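Local coordinates for protein terminal uridylyltransferase 1 (Trypanosoma brucei, PDB 5HZD) that adds uridines from UTP to the 3' ends of mitochondrial guide RNAs, ribosomal RNAs and some mRNAs, using a magnesium or manganese ion, and takes part in RNA editing, at residues I150-V162 / V269-Y281. Sequence-based numbering, arbitrary orientation.
Sequences ITELLRRVGFSFV and VQPAHDECRPELY
Phe159 and Tyr281 lie nearly parallel in an offset stack, planes at 10° and centroids 4.1 Å apart, while the tyrosine hydroxyl reaches the backbone two residues before the phenylalanine. Tyr281 OH donates a short hydrogen bond of 2.5 Å to Val157 O, approaching from above the carbonyl plane, which should limit sliding of the rings. In both residues CG stands anti to the carbonyl carbon (chi1 -74° and -67°), which turns each ring toward the other segment although neither CB points straight across. Leu280 adds its CD2 methyl, 3.8 Å from Phe159 CZ, and His177 meets the phenylalanine edge-to-face. Gly158, at positive phi, ends helix 143-156 in a Schellman motif; the lack of a side chain lets its CA come within 4.0 Å of Gln270 CB. The carbonyl of Gly158 takes one bent bond from Arg277 NH1 (3.2 Å), tilted out of the guanidinium plane, and a water links Gly158 O to NH2. Arg277 NE donates to a lone pair of His273 O at 2.9 Å, which should help hold the guanidinium in place. Arg156 O and Val269 O, both acceptors, come within 3.2 Å without bonding, and a water bridges Arg156 O to Val269 N. The contact joins the C-terminal end of a palm helix to edge strand 267-271 of a four-stranded antiparallel sheet; lying between palm strands 174-177 and 285-288, that sheet is consistent with a domain inserted into the nucleotidyltransferase palm.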
loop_
_atom_site.group_PDB
_atom_site.type_symbol
_atom_site.label_atom_id
_atom_site.label_comp_id
_atom_site.label_asym_id
_atom_site.label_seq_id
_atom_site.Cartn_x
_atom_site.Cartn_y
_atom_site.Cartn_z
ATOM N N ILE A 150 5.512 -2.398 21.760
ATOM C CA ILE A 150 5.429 -3.537 20.847
ATOM C C ILE A 150 6.811 -3.936 20.313
ATOM O O ILE A 150 7.086 -5.123 20.110
ATOM C CB ILE A 150 4.400 -3.277 19.755
ATOM C CG1 ILE A 150 3.012 -3.223 20.430
ATOM C CG2 ILE A 150 4.438 -4.377 18.710
ATOM C CD1 ILE A 150 1.973 -2.662 19.536
ATOM N N THR A 151 7.693 -2.952 20.113
ATOM C CA THR A 151 9.069 -3.295 19.752
ATOM C C THR A 151 9.696 -4.244 20.766
ATOM O O THR A 151 10.301 -5.231 20.376
ATOM C CB THR A 151 9.915 -2.051 19.579
ATOM O OG1 THR A 151 9.344 -1.307 18.500
ATOM C CG2 THR A 151 11.356 -2.433 19.169
ATOM N N GLU A 152 9.491 -3.976 22.050
ATOM C CA GLU A 152 10.093 -4.813 23.088
ATOM C C GLU A 152 9.490 -6.210 23.098
ATOM O O GLU A 152 10.201 -7.194 23.265
ATOM C CB GLU A 152 9.913 -4.164 24.461
ATOM C CG GLU A 152 10.410 -5.008 25.611
ATOM C CD GLU A 152 11.927 -5.108 25.665
ATOM O OE1 GLU A 152 12.621 -4.435 24.860
ATOM O OE2 GLU A 152 12.433 -5.885 26.514
ATOM N N LEU A 153 8.184 -6.306 22.908
ATOM C CA LEU A 153 7.562 -7.634 22.824
ATOM C C LEU A 153 8.101 -8.441 21.644
ATOM O O LEU A 153 8.360 -9.663 21.760
ATOM C CB LEU A 153 6.027 -7.531 22.730
ATOM C CG LEU A 153 5.316 -7.009 23.979
ATOM C CD1 LEU A 153 3.808 -6.868 23.736
ATOM C CD2 LEU A 153 5.596 -7.913 25.197
ATOM N N LEU A 154 8.279 -7.784 20.500
ATOM C CA LEU A 154 8.845 -8.460 19.342
ATOM C C LEU A 154 10.293 -8.921 19.586
ATOM O O LEU A 154 10.643 -10.041 19.254
ATOM C CB LEU A 154 8.750 -7.563 18.115
ATOM C CG LEU A 154 7.332 -7.322 17.618
ATOM C CD1 LEU A 154 7.344 -6.130 16.673
ATOM C CD2 LEU A 154 6.754 -8.590 16.920
ATOM N N ARG A 155 11.104 -8.083 20.218
ATOM C CA ARG A 155 12.480 -8.443 20.567
ATOM C C ARG A 155 12.457 -9.707 21.439
ATOM O O ARG A 155 13.275 -10.609 21.257
ATOM C CB ARG A 155 13.144 -7.283 21.328
ATOM C CG ARG A 155 14.615 -7.464 21.653
ATOM C CD ARG A 155 15.097 -6.363 22.611
ATOM N NE ARG A 155 15.724 -6.924 23.814
ATOM C CZ ARG A 155 15.060 -7.331 24.895
ATOM N NH1 ARG A 155 13.740 -7.250 24.939
ATOM N NH2 ARG A 155 15.716 -7.823 25.938
ATOM N N ARG A 156 11.501 -9.789 22.354
ATOM C CA ARG A 156 11.500 -10.880 23.342
ATOM C C ARG A 156 10.997 -12.201 22.738
ATOM O O ARG A 156 11.192 -13.277 23.312
ATOM C CB ARG A 156 10.633 -10.517 24.560
ATOM C CG ARG A 156 11.159 -9.394 25.463
ATOM C CD ARG A 156 10.240 -9.255 26.714
ATOM N NE ARG A 156 9.627 -7.925 26.868
ATOM C CZ ARG A 156 8.467 -7.672 27.490
ATOM N NH1 ARG A 156 8.004 -6.415 27.575
ATOM N NH2 ARG A 156 7.755 -8.662 28.027
ATOM N N VAL A 157 10.328 -12.137 21.595
ATOM C CA VAL A 157 9.849 -13.372 20.933
ATOM C C VAL A 157 10.817 -13.774 19.815
ATOM O O VAL A 157 10.584 -14.755 19.103
ATOM C CB VAL A 157 8.365 -13.209 20.452
ATOM C CG1 VAL A 157 8.262 -12.466 19.150
ATOM C CG2 VAL A 157 7.652 -14.535 20.351
ATOM N N GLY A 158 11.912 -13.028 19.675
ATOM C CA GLY A 158 13.000 -13.396 18.783
ATOM C C GLY A 158 13.356 -12.469 17.632
ATOM O O GLY A 158 14.247 -12.775 16.838
ATOM N N PHE A 159 12.680 -11.329 17.515
ATOM C CA PHE A 159 13.065 -10.379 16.468
ATOM C C PHE A 159 14.353 -9.672 16.861
ATOM O O PHE A 159 14.501 -9.250 18.005
ATOM C CB PHE A 159 11.946 -9.371 16.186
ATOM C CG PHE A 159 10.783 -9.968 15.424
ATOM C CD1 PHE A 159 9.838 -10.757 16.074
ATOM C CD2 PHE A 159 10.655 -9.770 14.046
ATOM C CE1 PHE A 159 8.772 -11.314 15.369
ATOM C CE2 PHE A 159 9.602 -10.339 13.335
ATOM C CZ PHE A 159 8.655 -11.120 13.996
ATOM N N SER A 160 15.288 -9.564 15.918
ATOM C CA SER A 160 16.549 -8.868 16.151
ATOM C C SER A 160 16.501 -7.351 15.928
ATOM O O SER A 160 15.764 -6.868 15.066
ATOM C CB SER A 160 17.605 -9.461 15.226
ATOM O OG SER A 160 18.798 -8.735 15.357
ATOM N N PHE A 161 17.328 -6.589 16.640
ATOM C CA PHE A 161 17.444 -5.165 16.357
ATOM C C PHE A 161 17.916 -4.882 14.923
ATOM O O PHE A 161 17.677 -3.806 14.395
ATOM C CB PHE A 161 18.381 -4.472 17.367
ATOM C CG PHE A 161 19.840 -4.678 17.074
ATOM C CD1 PHE A 161 20.432 -5.910 17.285
ATOM C CD2 PHE A 161 20.608 -3.651 16.562
ATOM C CE1 PHE A 161 21.768 -6.114 17.008
ATOM C CE2 PHE A 161 21.945 -3.846 16.286
ATOM C CZ PHE A 161 22.526 -5.082 16.506
ATOM N N VAL A 162 18.592 -5.842 14.293
ATOM C CA VAL A 162 18.998 -5.732 12.884
ATOM C C VAL A 162 17.762 -5.538 11.984
ATOM O O VAL A 162 17.790 -4.830 10.980
ATOM C CB VAL A 162 19.774 -7.013 12.471
ATOM C CG1 VAL A 162 19.952 -7.149 10.969
ATOM C CG2 VAL A 162 21.142 -7.052 13.185
ATOM N N VAL A 269 12.665 -17.045 25.153
ATOM C CA VAL A 269 12.159 -17.933 24.096
ATOM C C VAL A 269 12.414 -17.333 22.725
ATOM O O VAL A 269 12.354 -16.109 22.533
ATOM C CB VAL A 269 10.653 -18.223 24.295
ATOM C CG1 VAL A 269 9.850 -16.937 24.131
ATOM C CG2 VAL A 269 10.141 -19.281 23.290
ATOM N N GLN A 270 12.719 -18.191 21.758
ATOM C CA GLN A 270 12.775 -17.730 20.377
ATOM C C GLN A 270 12.564 -18.922 19.458
ATOM O O GLN A 270 12.516 -20.051 19.926
ATOM C CB GLN A 270 14.105 -17.040 20.098
ATOM C CG GLN A 270 15.326 -17.899 20.206
ATOM C CD GLN A 270 16.574 -17.058 20.009
ATOM O OE1 GLN A 270 16.664 -15.950 20.545
ATOM N NE2 GLN A 270 17.523 -17.556 19.216
ATOM N N PRO A 271 12.386 -18.680 18.149
ATOM C CA PRO A 271 12.245 -19.852 17.271
ATOM C C PRO A 271 13.470 -20.759 17.342
ATOM O O PRO A 271 14.579 -20.279 17.606
ATOM C CB PRO A 271 12.144 -19.226 15.883
ATOM C CG PRO A 271 11.513 -17.848 16.152
ATOM C CD PRO A 271 12.151 -17.407 17.430
ATOM N N ALA A 272 13.269 -22.060 17.116
ATOM C CA ALA A 272 14.355 -23.031 17.215
ATOM C C ALA A 272 15.454 -22.810 16.171
ATOM O O ALA A 272 16.580 -23.253 16.357
ATOM C CB ALA A 272 13.804 -24.458 17.126
ATOM N N HIS A 273 15.130 -22.103 15.092
ATOM C CA HIS A 273 16.093 -21.839 14.022
ATOM C C HIS A 273 16.209 -20.361 13.693
ATOM O O HIS A 273 15.213 -19.637 13.709
ATOM C CB HIS A 273 15.674 -22.585 12.754
ATOM C CG HIS A 273 16.767 -22.724 11.741
ATOM N ND1 HIS A 273 16.917 -21.857 10.682
ATOM C CD2 HIS A 273 17.756 -23.642 11.620
ATOM C CE1 HIS A 273 17.961 -22.221 9.961
ATOM N NE2 HIS A 273 18.485 -23.303 10.506
ATOM N N ASP A 274 17.419 -19.918 13.369
ATOM C CA ASP A 274 17.682 -18.499 13.126
ATOM C C ASP A 274 17.137 -17.952 11.816
ATOM O O ASP A 274 16.914 -16.748 11.707
ATOM C CB ASP A 274 19.182 -18.197 13.213
ATOM C CG ASP A 274 19.693 -18.189 14.638
ATOM O OD1 ASP A 274 18.868 -18.054 15.569
ATOM O OD2 ASP A 274 20.922 -18.307 14.831
ATOM N N GLU A 275 16.938 -18.814 10.821
ATOM C CA GLU A 275 16.423 -18.359 9.525
ATOM C C GLU A 275 15.072 -18.971 9.152
ATOM O O GLU A 275 14.209 -18.292 8.586
ATOM C CB GLU A 275 17.431 -18.634 8.402
ATOM C CG GLU A 275 18.701 -17.803 8.481
ATOM C CD GLU A 275 19.400 -17.677 7.137
ATOM O OE1 GLU A 275 18.945 -18.312 6.157
ATOM O OE2 GLU A 275 20.406 -16.937 7.059
ATOM N N CYS A 276 14.897 -20.251 9.469
ATOM C CA CYS A 276 13.659 -20.960 9.176
ATOM C C CYS A 276 12.625 -20.720 10.282
ATOM O O CYS A 276 12.635 -21.400 11.312
ATOM C CB CYS A 276 13.948 -22.451 9.049
ATOM S SG CYS A 276 12.569 -23.406 8.442
ATOM N N ARG A 277 11.726 -19.769 10.050
ATOM C CA ARG A 277 10.889 -19.230 11.124
ATOM C C ARG A 277 9.460 -19.009 10.648
ATOM O O ARG A 277 9.178 -19.068 9.433
ATOM C CB ARG A 277 11.508 -17.897 11.579
ATOM C CG ARG A 277 12.854 -18.053 12.315
ATOM C CD ARG A 277 13.456 -16.702 12.694
ATOM N NE ARG A 277 14.316 -16.851 13.866
ATOM C CZ ARG A 277 14.763 -15.825 14.589
ATOM N NH1 ARG A 277 14.455 -14.582 14.217
ATOM N NH2 ARG A 277 15.522 -16.041 15.661
ATOM N N PRO A 278 8.544 -18.736 11.590
ATOM C CA PRO A 278 7.175 -18.351 11.232
ATOM C C PRO A 278 7.093 -17.148 10.261
ATOM O O PRO A 278 8.007 -16.297 10.224
ATOM C CB PRO A 278 6.562 -17.968 12.581
ATOM C CG PRO A 278 7.298 -18.866 13.564
ATOM C CD PRO A 278 8.713 -18.896 13.056
ATOM N N GLU A 279 6.009 -17.096 9.493
ATOM C CA GLU A 279 5.794 -16.079 8.437
ATOM C C GLU A 279 6.128 -14.633 8.830
ATOM O O GLU A 279 6.739 -13.884 8.048
ATOM C CB GLU A 279 4.355 -16.183 7.901
ATOM C CG GLU A 279 4.069 -17.434 7.033
ATOM C CD GLU A 279 3.735 -18.704 7.821
ATOM O OE1 GLU A 279 3.768 -18.720 9.085
ATOM O OE2 GLU A 279 3.432 -19.737 7.187
ATOM N N LEU A 280 5.740 -14.227 10.038
ATOM C CA LEU A 280 5.898 -12.837 10.451
ATOM C C LEU A 280 7.370 -12.407 10.433
ATOM O O LEU A 280 7.692 -11.226 10.199
ATOM C CB LEU A 280 5.281 -12.648 11.843
ATOM C CG LEU A 280 5.265 -11.214 12.351
ATOM C CD1 LEU A 280 4.323 -10.339 11.513
ATOM C CD2 LEU A 280 4.899 -11.124 13.827
ATOM N N TYR A 281 8.269 -13.358 10.645
ATOM C CA TYR A 281 9.705 -13.040 10.681
ATOM C C TYR A 281 10.276 -12.820 9.292
ATOM O O TYR A 281 11.375 -12.285 9.138
ATOM C CB TYR A 281 10.499 -14.184 11.337
ATOM C CG TYR A 281 10.235 -14.383 12.793
ATOM C CD1 TYR A 281 11.048 -13.782 13.760
ATOM C CD2 TYR A 281 9.177 -15.169 13.228
ATOM C CE1 TYR A 281 10.807 -13.982 15.109
ATOM C CE2 TYR A 281 8.924 -15.356 14.591
ATOM C CZ TYR A 281 9.733 -14.762 15.519
ATOM O OH TYR A 281 9.447 -15.001 16.852
HETATM O O HOH W 1 12.222 -14.143 25.555
HETATM O O HOH W 2 17.204 -13.845 16.805
#